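Local coordinates for protein alpha-galactosidase (Lactobacillus brevis, PDB 3MI6) that probably hydrolyses terminal, non-reducing alpha-D-galactose residues from alpha-D-galactosides such as galactose oligosaccharides, galactomannans and galactolipids, at residues D[586-595]-D[725-733]; D[168-179]-D[281-291]. All coordinates share one frame; numbering follows the deposited sequence.

Interaction 1: residues D[586-595]-D[725-733]; sequences RITSLKTRGA and KDFYTQLFV
Thr-592 and Thr-729 bring the first turns of helix 590-595 against strand 728-733, whose axes approach to 7.8 Å at an angle of 59°. The loop before the helix runs past Phe-727, which with Tyr-728 forms a G1 beta bulge opposite Gln-670. With OG1 set beside its own backbone N (chi1 -59°), Thr-592 has its hydroxyl directed at the strand. There OG1 donates to Phe-727 O at 2.7 Å, tilted from the carbonyl plane, and accepts from Thr-729 OG1 at 3.0 Å. A valine here would probably leave the Phe-727 carbonyl without this donor and the Thr-729 hydroxyl without its acceptor. Ser-589, a classic N-cap residue, accepts from Thr-592 N through OG at 3.0 Å. One turn on, the small Ala-595 lets the strand come near, its CB 3.6 Å from Thr-729 CG2 and beside Leu-731. Lys-591 reaches across to the strand with an extended chain, its NZ giving Thr-729 O a bond of 3.0 Å nearly in line with the C=O (161°). A water joins that ammonium to Leu-731 N. At the loop end, Arg-586 lays CD over one face of the Phe-727 ring, 3.7 Å from its centroid, a CH-pi contact. Its guanidinium pairs with Asp-726 of the second subunit and with Asp-552 and Glu-555 of its own chain. The contact thus joins barrel and C-terminal sheet through hydroxyls and an ammonium bound to carbonyls, plus packing at Ala-595 and Phe-727, its aromatic end built into the subunit interface.

Interaction 2: residues D[168-179]-D[281-291]; sequences NPSSEKLVLNRA and FGWNLAPQATF
Leu-174 with Leu-285 and Leu-176 with Trp-283 are the hydrogen-bonded pairs of a short antiparallel ladder, with Val-175 opposite Asn-284 as the non-hydrogen-bonded pair between them. Its backbone bonds include the nearly straight Leu-176 N to Trp-283 O at 3.0 Å (176°).

Asn-168 supplies the second set of polar links. Its backbone N donates to Ala-289 O at 3.0 Å and its O accepts from Gln-288 N, at the type II turn 286-289. CG stands anti to the backbone N (chi1 -171°), which carries the amide towards Leu-285. There ND2 donates to Leu-285 O and Glu-172 O, both at 3.0 Å and near its amide plane; Leu-174 N reaches Leu-285 O from the opposite face of that carbonyl.

Apolar contacts gather at the ladder's far end: Leu-176 CD1 rests 3.5 Å from Phe-291 CD2, and Ala-179 CB meets the same ring. Bulky Leu-176 suits this junction because it also touches Val-92 and Phe-166. At the turn, Pro-287 lies against the carbonyl oxygens of Ser-170 and Ser-171.

ND2 and the backbone of Asn-168 therefore tie loop, turn and ladder together, while leucine and phenylalanine join two sheets of the N-terminal domain.

Overall arrangement
From the N terminus, interaction 2 comes first: segment 168-179 meets 281-291 and closes a loop of 101 residues that holds strands but no helix. It joins strand 174-186 of one N-terminal sheet to strands 283-285 and 290-301, the latter belonging to the nine-stranded sheet. The chain then builds the eight-stranded parallel barrel, and interaction 1 opens between its last two strands. Its loop of 129 residues returns with strand 728-736, joining helix 590-597 to the C-terminal antiparallel sheet. The two loops follow in series, neither nesting nor crossing. The contacts lie on opposite sides of the chain's centre, their own centres 56 Å apart, and do not touch.

Interaction 1: residues D[586-595]-D[725-733]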
loop_
_atom_site.group_PDB
_atom_site.type_symbol
_atom_site.label_atom_id
_atom_site.label_comp_id
_atom_site.label_asym_id
_atom_site.label_seq_id
_atom_site.Cartn_x
_atom_site.Cartn_y
_atom_site.Cartn_z
ATOM N N ARG D 586 18.167 1.582 27.773
ATOM C CA ARG D 586 19.042 1.931 26.664
ATOM C C ARG D 586 20.265 2.710 27.166
ATOM O O ARG D 586 20.196 3.414 28.166
ATOM C CB ARG D 586 18.265 2.729 25.610
ATOM C CG ARG D 586 19.126 3.381 24.556
ATOM C CD ARG D 586 18.360 3.605 23.265
ATOM N NE ARG D 586 17.545 2.450 22.914
ATOM C CZ ARG D 586 16.205 2.445 22.862
ATOM N NH1 ARG D 586 15.493 3.546 23.122
ATOM N NH2 ARG D 586 15.566 1.326 22.531
ATOM N N ILE D 587 21.395 2.546 26.490
ATOM C CA ILE D 587 22.599 3.309 26.789
ATOM C C ILE D 587 22.859 4.149 25.568
ATOM O O ILE D 587 22.684 3.676 24.455
ATOM C CB ILE D 587 23.847 2.410 27.018
ATOM C CG1 ILE D 587 23.653 1.461 28.202
ATOM C CG2 ILE D 587 25.105 3.264 27.222
ATOM C CD1 ILE D 587 24.847 0.526 28.433
ATOM N N THR D 588 23.310 5.377 25.778
ATOM C CA THR D 588 23.443 6.349 24.707
ATOM C C THR D 588 24.615 7.273 24.980
ATOM O O THR D 588 24.920 7.553 26.123
ATOM C CB THR D 588 22.158 7.176 24.639
ATOM O OG1 THR D 588 21.191 6.485 23.823
ATOM C CG2 THR D 588 22.440 8.520 24.051
ATOM N N SER D 589 25.285 7.766 23.955
ATOM C CA SER D 589 26.392 8.692 24.227
ATOM C C SER D 589 25.900 9.947 24.938
ATOM O O SER D 589 24.741 10.344 24.793
ATOM C CB SER D 589 27.094 9.092 22.932
ATOM O OG SER D 589 26.203 9.807 22.102
ATOM N N LEU D 590 26.770 10.601 25.694
ATOM C CA LEU D 590 26.377 11.882 26.269
ATOM C C LEU D 590 26.155 12.938 25.174
ATOM O O LEU D 590 25.339 13.846 25.322
ATOM C CB LEU D 590 27.404 12.341 27.295
ATOM C CG LEU D 590 27.265 13.705 27.949
ATOM C CD1 LEU D 590 25.924 13.861 28.636
ATOM C CD2 LEU D 590 28.396 13.838 28.938
ATOM N N LYS D 591 26.881 12.807 24.067
ATOM C CA LYS D 591 26.737 13.717 22.930
ATOM C C LYS D 591 25.336 13.656 22.323
ATOM O O LYS D 591 24.759 14.675 21.976
ATOM C CB LYS D 591 27.797 13.408 21.868
ATOM C CG LYS D 591 27.687 14.226 20.588
ATOM C CD LYS D 591 28.449 13.568 19.432
ATOM C CE LYS D 591 28.424 14.481 18.198
ATOM N NZ LYS D 591 28.993 13.851 16.946
ATOM N N THR D 592 24.777 12.466 22.206
ATOM C CA THR D 592 23.464 12.337 21.605
ATOM C C THR D 592 22.345 12.816 22.537
ATOM O O THR D 592 21.489 13.599 22.120
ATOM C CB THR D 592 23.207 10.895 21.135
ATOM O OG1 THR D 592 24.206 10.519 20.168
ATOM C CG2 THR D 592 21.821 10.773 20.512
ATOM N N ARG D 593 22.353 12.353 23.792
ATOM C CA ARG D 593 21.412 12.842 24.807
ATOM C C ARG D 593 21.387 14.366 24.829
ATOM O O ARG D 593 20.316 14.978 24.870
ATOM C CB ARG D 593 21.722 12.301 26.213
ATOM C CG ARG D 593 21.930 10.817 26.254
ATOM C CD ARG D 593 21.824 10.228 27.639
ATOM N NE ARG D 593 22.798 10.728 28.621
ATOM C CZ ARG D 593 24.018 10.235 28.824
ATOM N NH1 ARG D 593 24.479 9.240 28.084
ATOM N NH2 ARG D 593 24.793 10.760 29.762
ATOM N N GLY D 594 22.569 14.974 24.793
ATOM C CA GLY D 594 22.674 16.415 24.705
ATOM C C GLY D 594 21.997 16.958 23.460
ATOM O O GLY D 594 21.229 17.924 23.547
ATOM N N ALA D 595 22.263 16.317 22.314
ATOM C CA ALA D 595 21.871 16.831 20.997
ATOM C C ALA D 595 20.382 16.712 20.665
ATOM O O ALA D 595 19.860 17.492 19.890
ATOM C CB ALA D 595 22.723 16.189 19.895
ATOM N N LYS D 725 28.381 2.693 17.833
ATOM C CA LYS D 725 28.049 3.708 16.853
ATOM C C LYS D 725 26.551 3.674 16.588
ATOM O O LYS D 725 26.068 4.102 15.532
ATOM C CB LYS D 725 28.864 3.538 15.582
ATOM C CG LYS D 725 30.345 3.814 15.769
ATOM C CD LYS D 725 30.560 4.884 16.811
ATOM C CE LYS D 725 31.632 5.871 16.404
ATOM N NZ LYS D 725 32.811 5.783 17.285
ATOM N N ASP D 726 25.818 3.157 17.573
ATOM C CA ASP D 726 24.363 3.239 17.555
ATOM C C ASP D 726 23.937 4.575 18.152
ATOM O O ASP D 726 24.723 5.206 18.851
ATOM C CB ASP D 726 23.745 2.056 18.288
ATOM C CG ASP D 726 23.805 0.773 17.467
ATOM O OD1 ASP D 726 23.963 0.845 16.228
ATOM O OD2 ASP D 726 23.694 -0.319 18.057
ATOM N N PHE D 727 22.731 5.032 17.830
ATOM C CA PHE D 727 22.232 6.301 18.350
ATOM C C PHE D 727 23.248 7.432 18.126
ATOM O O PHE D 727 23.754 8.053 19.078
ATOM C CB PHE D 727 21.868 6.151 19.839
ATOM C CG PHE D 727 21.351 4.783 20.195
ATOM C CD1 PHE D 727 20.188 4.294 19.619
ATOM C CD2 PHE D 727 22.038 3.975 21.083
ATOM C CE1 PHE D 727 19.723 3.031 19.921
ATOM C CE2 PHE D 727 21.567 2.713 21.391
ATOM C CZ PHE D 727 20.411 2.242 20.808
ATOM N N TYR D 728 23.540 7.685 16.854
ATOM C CA TYR D 728 24.625 8.583 16.469
ATOM C C TYR D 728 24.044 9.899 16.027
ATOM O O TYR D 728 22.977 9.936 15.409
ATOM C CB TYR D 728 25.444 7.998 15.317
ATOM C CG TYR D 728 26.827 8.593 15.187
ATOM C CD1 TYR D 728 27.911 8.042 15.872
ATOM C CD2 TYR D 728 27.059 9.697 14.382
ATOM C CE1 TYR D 728 29.189 8.573 15.758
ATOM C CE2 TYR D 728 28.335 10.241 14.262
ATOM C CZ TYR D 728 29.397 9.672 14.953
ATOM O OH TYR D 728 30.666 10.202 14.842
ATOM N N THR D 729 24.757 10.974 16.335
ATOM C CA THR D 729 24.309 12.295 15.965
ATOM C C THR D 729 25.328 13.052 15.139
ATOM O O THR D 729 26.505 13.099 15.467
ATOM C CB THR D 729 24.030 13.139 17.193
ATOM O OG1 THR D 729 23.160 12.417 18.079
ATOM C CG2 THR D 729 23.401 14.457 16.768
ATOM N N GLN D 730 24.851 13.650 14.061
ATOM C CA GLN D 730 25.622 14.585 13.274
ATOM C C GLN D 730 24.943 15.961 13.336
ATOM O O GLN D 730 23.789 16.119 12.942
ATOM C CB GLN D 730 25.726 14.073 11.845
ATOM C CG GLN D 730 26.516 12.786 11.737
ATOM C CD GLN D 730 26.019 11.862 10.635
ATOM O OE1 GLN D 730 24.818 11.649 10.463
ATOM N NE2 GLN D 730 26.949 11.282 9.903
ATOM N N LEU D 731 25.681 16.938 13.851
ATOM C CA LEU D 731 25.220 18.300 14.028
ATOM C C LEU D 731 25.839 19.186 12.955
ATOM O O LEU D 731 26.984 18.986 12.563
ATOM C CB LEU D 731 25.678 18.796 15.386
ATOM C CG LEU D 731 24.717 19.483 16.347
ATOM C CD1 LEU D 731 23.450 18.666 16.583
ATOM C CD2 LEU D 731 25.471 19.706 17.638
ATOM N N PHE D 732 25.080 20.174 12.499
ATOM C CA PHE D 732 25.482 21.048 11.417
ATOM C C PHE D 732 25.160 22.514 11.743
ATOM O O PHE D 732 24.018 22.952 11.591
ATOM C CB PHE D 732 24.727 20.660 10.157
ATOM C CG PHE D 732 25.000 19.265 9.694
ATOM C CD1 PHE D 732 26.149 18.967 8.978
ATOM C CD2 PHE D 732 24.095 18.246 9.941
ATOM C CE1 PHE D 732 26.390 17.679 8.540
ATOM C CE2 PHE D 732 24.343 16.950 9.495
ATOM C CZ PHE D 732 25.484 16.670 8.806
ATOM N N VAL D 733 26.163 23.267 12.188
ATOM C CA VAL D 733 26.005 24.696 12.438
ATOM C C VAL D 733 26.227 25.508 11.158
ATOM O O VAL D 733 27.325 25.515 10.591
ATOM C CB VAL D 733 27.007 25.171 13.492
ATOM C CG1 VAL D 733 26.814 26.641 13.785
ATOM C CG2 VAL D 733 26.882 24.335 14.755
HETATM O O HOH W 1 28.249 16.297 15.168
HETATM O O HOH W 2 27.263 10.338 18.666
#

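Interaction 2: residues D[168-179]-D[281-291]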
loop_
_atom_site.group_PDB
_atom_site.type_symbol
_atom_site.label_atom_id
_atom_site.label_comp_id
_atom_site.label_asym_id
_atom_site.label_seq_id
_atom_site.Cartn_x
_atom_site.Cartn_y
_atom_site.Cartn_z
ATOM N N ASN D 168 -29.482 31.164 27.766
ATOM C CA ASN D 168 -30.866 30.814 28.077
ATOM C C ASN D 168 -31.618 32.032 28.594
ATOM O O ASN D 168 -31.463 32.402 29.760
ATOM C CB ASN D 168 -30.927 29.681 29.108
ATOM C CG ASN D 168 -32.339 29.133 29.293
ATOM O OD1 ASN D 168 -33.279 29.584 28.644
ATOM N ND2 ASN D 168 -32.487 28.156 30.183
ATOM N N PRO D 169 -32.417 32.675 27.722
ATOM C CA PRO D 169 -33.259 33.818 28.081
ATOM C C PRO D 169 -34.690 33.391 28.419
ATOM O O PRO D 169 -35.475 34.214 28.893
ATOM C CB PRO D 169 -33.272 34.661 26.795
ATOM C CG PRO D 169 -32.526 33.847 25.743
ATOM C CD PRO D 169 -32.442 32.450 26.271
ATOM N N SER D 170 -35.037 32.128 28.177
ATOM C CA SER D 170 -36.369 31.646 28.539
ATOM C C SER D 170 -36.477 31.365 30.038
ATOM O O SER D 170 -35.504 31.497 30.779
ATOM C CB SER D 170 -36.774 30.416 27.713
ATOM O OG SER D 170 -36.317 29.206 28.293
ATOM N N SER D 171 -37.666 30.977 30.478
ATOM C CA SER D 171 -37.915 30.817 31.902
ATOM C C SER D 171 -37.717 29.379 32.371
ATOM O O SER D 171 -37.696 29.106 33.572
ATOM C CB SER D 171 -39.330 31.260 32.234
ATOM O OG SER D 171 -40.232 30.215 31.928
ATOM N N GLU D 172 -37.566 28.467 31.417
ATOM C CA GLU D 172 -37.494 27.039 31.709
ATOM C C GLU D 172 -36.059 26.523 31.689
ATOM O O GLU D 172 -35.202 27.103 31.028
ATOM C CB GLU D 172 -38.331 26.265 30.692
ATOM C CG GLU D 172 -39.636 26.954 30.304
ATOM C CD GLU D 172 -40.813 25.994 30.299
ATOM O OE1 GLU D 172 -40.894 25.165 31.237
ATOM O OE2 GLU D 172 -41.649 26.067 29.363
ATOM N N LYS D 173 -35.798 25.437 32.412
ATOM C CA LYS D 173 -34.462 24.844 32.443
ATOM C C LYS D 173 -34.152 24.167 31.113
ATOM O O LYS D 173 -35.029 23.527 30.517
ATOM C CB LYS D 173 -34.349 23.817 33.570
ATOM C CG LYS D 173 -34.678 24.353 34.956
ATOM C CD LYS D 173 -34.552 23.257 36.006
ATOM C CE LYS D 173 -35.436 22.057 35.669
ATOM N NZ LYS D 173 -35.356 20.978 36.704
ATOM N N LEU D 174 -32.914 24.331 30.643
ATOM C CA LEU D 174 -32.427 23.631 29.451
ATOM C C LEU D 174 -31.156 22.845 29.784
ATOM O O LEU D 174 -30.338 23.299 30.587
ATOM C CB LEU D 174 -32.146 24.611 28.319
ATOM C CG LEU D 174 -33.309 25.346 27.653
ATOM C CD1 LEU D 174 -32.744 26.425 26.764
ATOM C CD2 LEU D 174 -34.222 24.400 26.864
ATOM N N VAL D 175 -30.992 21.664 29.188
ATOM C CA VAL D 175 -29.779 20.883 29.425
ATOM C C VAL D 175 -28.938 20.749 28.157
ATOM O O VAL D 175 -29.474 20.428 27.101
ATOM C CB VAL D 175 -30.094 19.485 29.991
ATOM C CG1 VAL D 175 -28.806 18.762 30.335
ATOM C CG2 VAL D 175 -30.970 19.610 31.227
ATOM N N LEU D 176 -27.636 21.030 28.251
ATOM C CA LEU D 176 -26.732 20.799 27.123
ATOM C C LEU D 176 -26.121 19.419 27.235
ATOM O O LEU D 176 -25.286 19.188 28.122
ATOM C CB LEU D 176 -25.593 21.802 27.111
ATOM C CG LEU D 176 -25.927 23.259 26.881
ATOM C CD1 LEU D 176 -24.640 24.017 26.848
ATOM C CD2 LEU D 176 -26.665 23.417 25.581
ATOM N N ASN D 177 -26.515 18.509 26.344
ATOM C CA ASN D 177 -25.941 17.165 26.357
ATOM C C ASN D 177 -24.628 17.093 25.577
ATOM O O ASN D 177 -23.781 16.233 25.814
ATOM C CB ASN D 177 -26.920 16.148 25.776
ATOM C CG ASN D 177 -28.307 16.278 26.351
ATOM O OD1 ASN D 177 -28.583 15.803 27.448
ATOM N ND2 ASN D 177 -29.196 16.903 25.598
ATOM N N ARG D 178 -24.481 18.022 24.646
ATOM C CA ARG D 178 -23.363 18.047 23.731
ATOM C C ARG D 178 -23.121 19.490 23.304
ATOM O O ARG D 178 -24.020 20.143 22.773
ATOM C CB ARG D 178 -23.692 17.179 22.515
ATOM C CG ARG D 178 -22.712 17.251 21.378
ATOM C CD ARG D 178 -23.174 16.322 20.270
ATOM N NE ARG D 178 -23.195 14.945 20.737
ATOM C CZ ARG D 178 -22.505 13.959 20.175
ATOM N NH1 ARG D 178 -21.760 14.194 19.094
ATOM N NH2 ARG D 178 -22.567 12.736 20.696
ATOM N N ALA D 179 -21.912 19.988 23.545
ATOM C CA ALA D 179 -21.565 21.358 23.195
ATOM C C ALA D 179 -20.184 21.406 22.560
ATOM O O ALA D 179 -19.239 21.912 23.165
ATOM C CB ALA D 179 -21.599 22.228 24.414
ATOM N N PHE D 281 -20.470 14.155 29.864
ATOM C CA PHE D 281 -20.698 15.588 29.903
ATOM C C PHE D 281 -22.172 15.973 29.733
ATOM O O PHE D 281 -22.931 15.363 28.950
ATOM C CB PHE D 281 -19.852 16.322 28.878
ATOM C CG PHE D 281 -20.270 17.749 28.673
ATOM C CD1 PHE D 281 -19.712 18.763 29.433
ATOM C CD2 PHE D 281 -21.224 18.076 27.717
ATOM C CE1 PHE D 281 -20.102 20.081 29.242
ATOM C CE2 PHE D 281 -21.621 19.373 27.515
ATOM C CZ PHE D 281 -21.064 20.386 28.272
ATOM N N GLY D 282 -22.557 17.003 30.475
ATOM C CA GLY D 282 -23.906 17.518 30.453
ATOM C C GLY D 282 -23.886 18.787 31.280
ATOM O O GLY D 282 -23.324 18.800 32.381
ATOM N N TRP D 283 -24.472 19.861 30.762
ATOM C CA TRP D 283 -24.418 21.123 31.482
ATOM C C TRP D 283 -25.783 21.747 31.706
ATOM O O TRP D 283 -26.439 22.150 30.744
ATOM C CB TRP D 283 -23.537 22.096 30.737
ATOM C CG TRP D 283 -23.232 23.265 31.535
ATOM C CD1 TRP D 283 -23.919 24.436 31.565
ATOM C CD2 TRP D 283 -22.156 23.400 32.446
ATOM N NE1 TRP D 283 -23.331 25.301 32.442
ATOM C CE2 TRP D 283 -22.241 24.689 33.001
ATOM C CE3 TRP D 283 -21.121 22.557 32.848
ATOM C CZ2 TRP D 283 -21.336 25.157 33.939
ATOM C CZ3 TRP D 283 -20.220 23.021 33.785
ATOM C CH2 TRP D 283 -20.338 24.309 34.324
ATOM N N ASN D 284 -26.195 21.832 32.972
ATOM C CA ASN D 284 -27.473 22.444 33.340
ATOM C C ASN D 284 -27.469 23.958 33.196
ATOM O O ASN D 284 -26.773 24.677 33.920
ATOM C CB ASN D 284 -27.899 22.057 34.757
ATOM C CG ASN D 284 -28.144 20.573 34.905
ATOM O OD1 ASN D 284 -29.134 20.041 34.403
ATOM N ND2 ASN D 284 -27.239 19.890 35.599
ATOM N N LEU D 285 -28.274 24.427 32.254
ATOM C CA LEU D 285 -28.323 25.830 31.886
ATOM C C LEU D 285 -29.619 26.435 32.430
ATOM O O LEU D 285 -30.679 26.370 31.787
ATOM C CB LEU D 285 -28.264 25.950 30.360
ATOM C CG LEU D 285 -27.845 27.242 29.668
ATOM C CD1 LEU D 285 -26.441 27.655 30.083
ATOM C CD2 LEU D 285 -27.946 27.050 28.164
ATOM N N ALA D 286 -29.538 26.997 33.630
ATOM C CA ALA D 286 -30.694 27.633 34.237
ATOM C C ALA D 286 -31.111 28.877 33.440
ATOM O O ALA D 286 -30.355 29.377 32.599
ATOM C CB ALA D 286 -30.378 28.005 35.655
ATOM N N PRO D 287 -32.325 29.384 33.696
ATOM C CA PRO D 287 -32.680 30.659 33.073
ATOM C C PRO D 287 -31.659 31.771 33.390
ATOM O O PRO D 287 -31.177 31.874 34.528
ATOM C CB PRO D 287 -34.042 30.972 33.694
ATOM C CG PRO D 287 -34.596 29.645 34.057
ATOM C CD PRO D 287 -33.426 28.838 34.506
ATOM N N GLN D 288 -31.345 32.570 32.365
ATOM C CA GLN D 288 -30.415 33.703 32.455
ATOM C C GLN D 288 -28.965 33.238 32.506
ATOM O O GLN D 288 -28.052 34.040 32.718
ATOM C CB GLN D 288 -30.718 34.617 33.663
ATOM C CG GLN D 288 -32.148 35.153 33.746
ATOM C CD GLN D 288 -32.665 35.687 32.415
ATOM O OE1 GLN D 288 -33.841 35.503 32.081
ATOM N NE2 GLN D 288 -31.788 36.335 31.643
ATOM N N ALA D 289 -28.766 31.935 32.316
ATOM C CA ALA D 289 -27.444 31.325 32.405
ATOM C C ALA D 289 -26.793 31.211 31.031
ATOM O O ALA D 289 -27.461 31.276 29.995
ATOM C CB ALA D 289 -27.536 29.956 33.061
ATOM N N THR D 290 -25.480 31.024 31.041
ATOM C CA THR D 290 -24.703 30.968 29.820
ATOM C C THR D 290 -23.683 29.856 29.874
ATOM O O THR D 290 -23.225 29.462 30.951
ATOM C CB THR D 290 -23.930 32.263 29.622
ATOM O OG1 THR D 290 -23.266 32.598 30.844
ATOM C CG2 THR D 290 -24.872 33.384 29.246
ATOM N N PHE D 291 -23.318 29.352 28.704
ATOM C CA PHE D 291 -22.256 28.359 28.611
ATOM C C PHE D 291 -21.303 28.658 27.455
ATOM O O PHE D 291 -21.729 28.729 26.298
ATOM C CB PHE D 291 -22.825 26.938 28.492
ATOM C CG PHE D 291 -21.768 25.891 28.340
ATOM C CD1 PHE D 291 -21.074 25.436 29.442
ATOM C CD2 PHE D 291 -21.444 25.391 27.093
ATOM C CE1 PHE D 291 -20.081 24.498 29.311
ATOM C CE2 PHE D 291 -20.454 24.449 26.954
ATOM C CZ PHE D 291 -19.774 23.999 28.067
#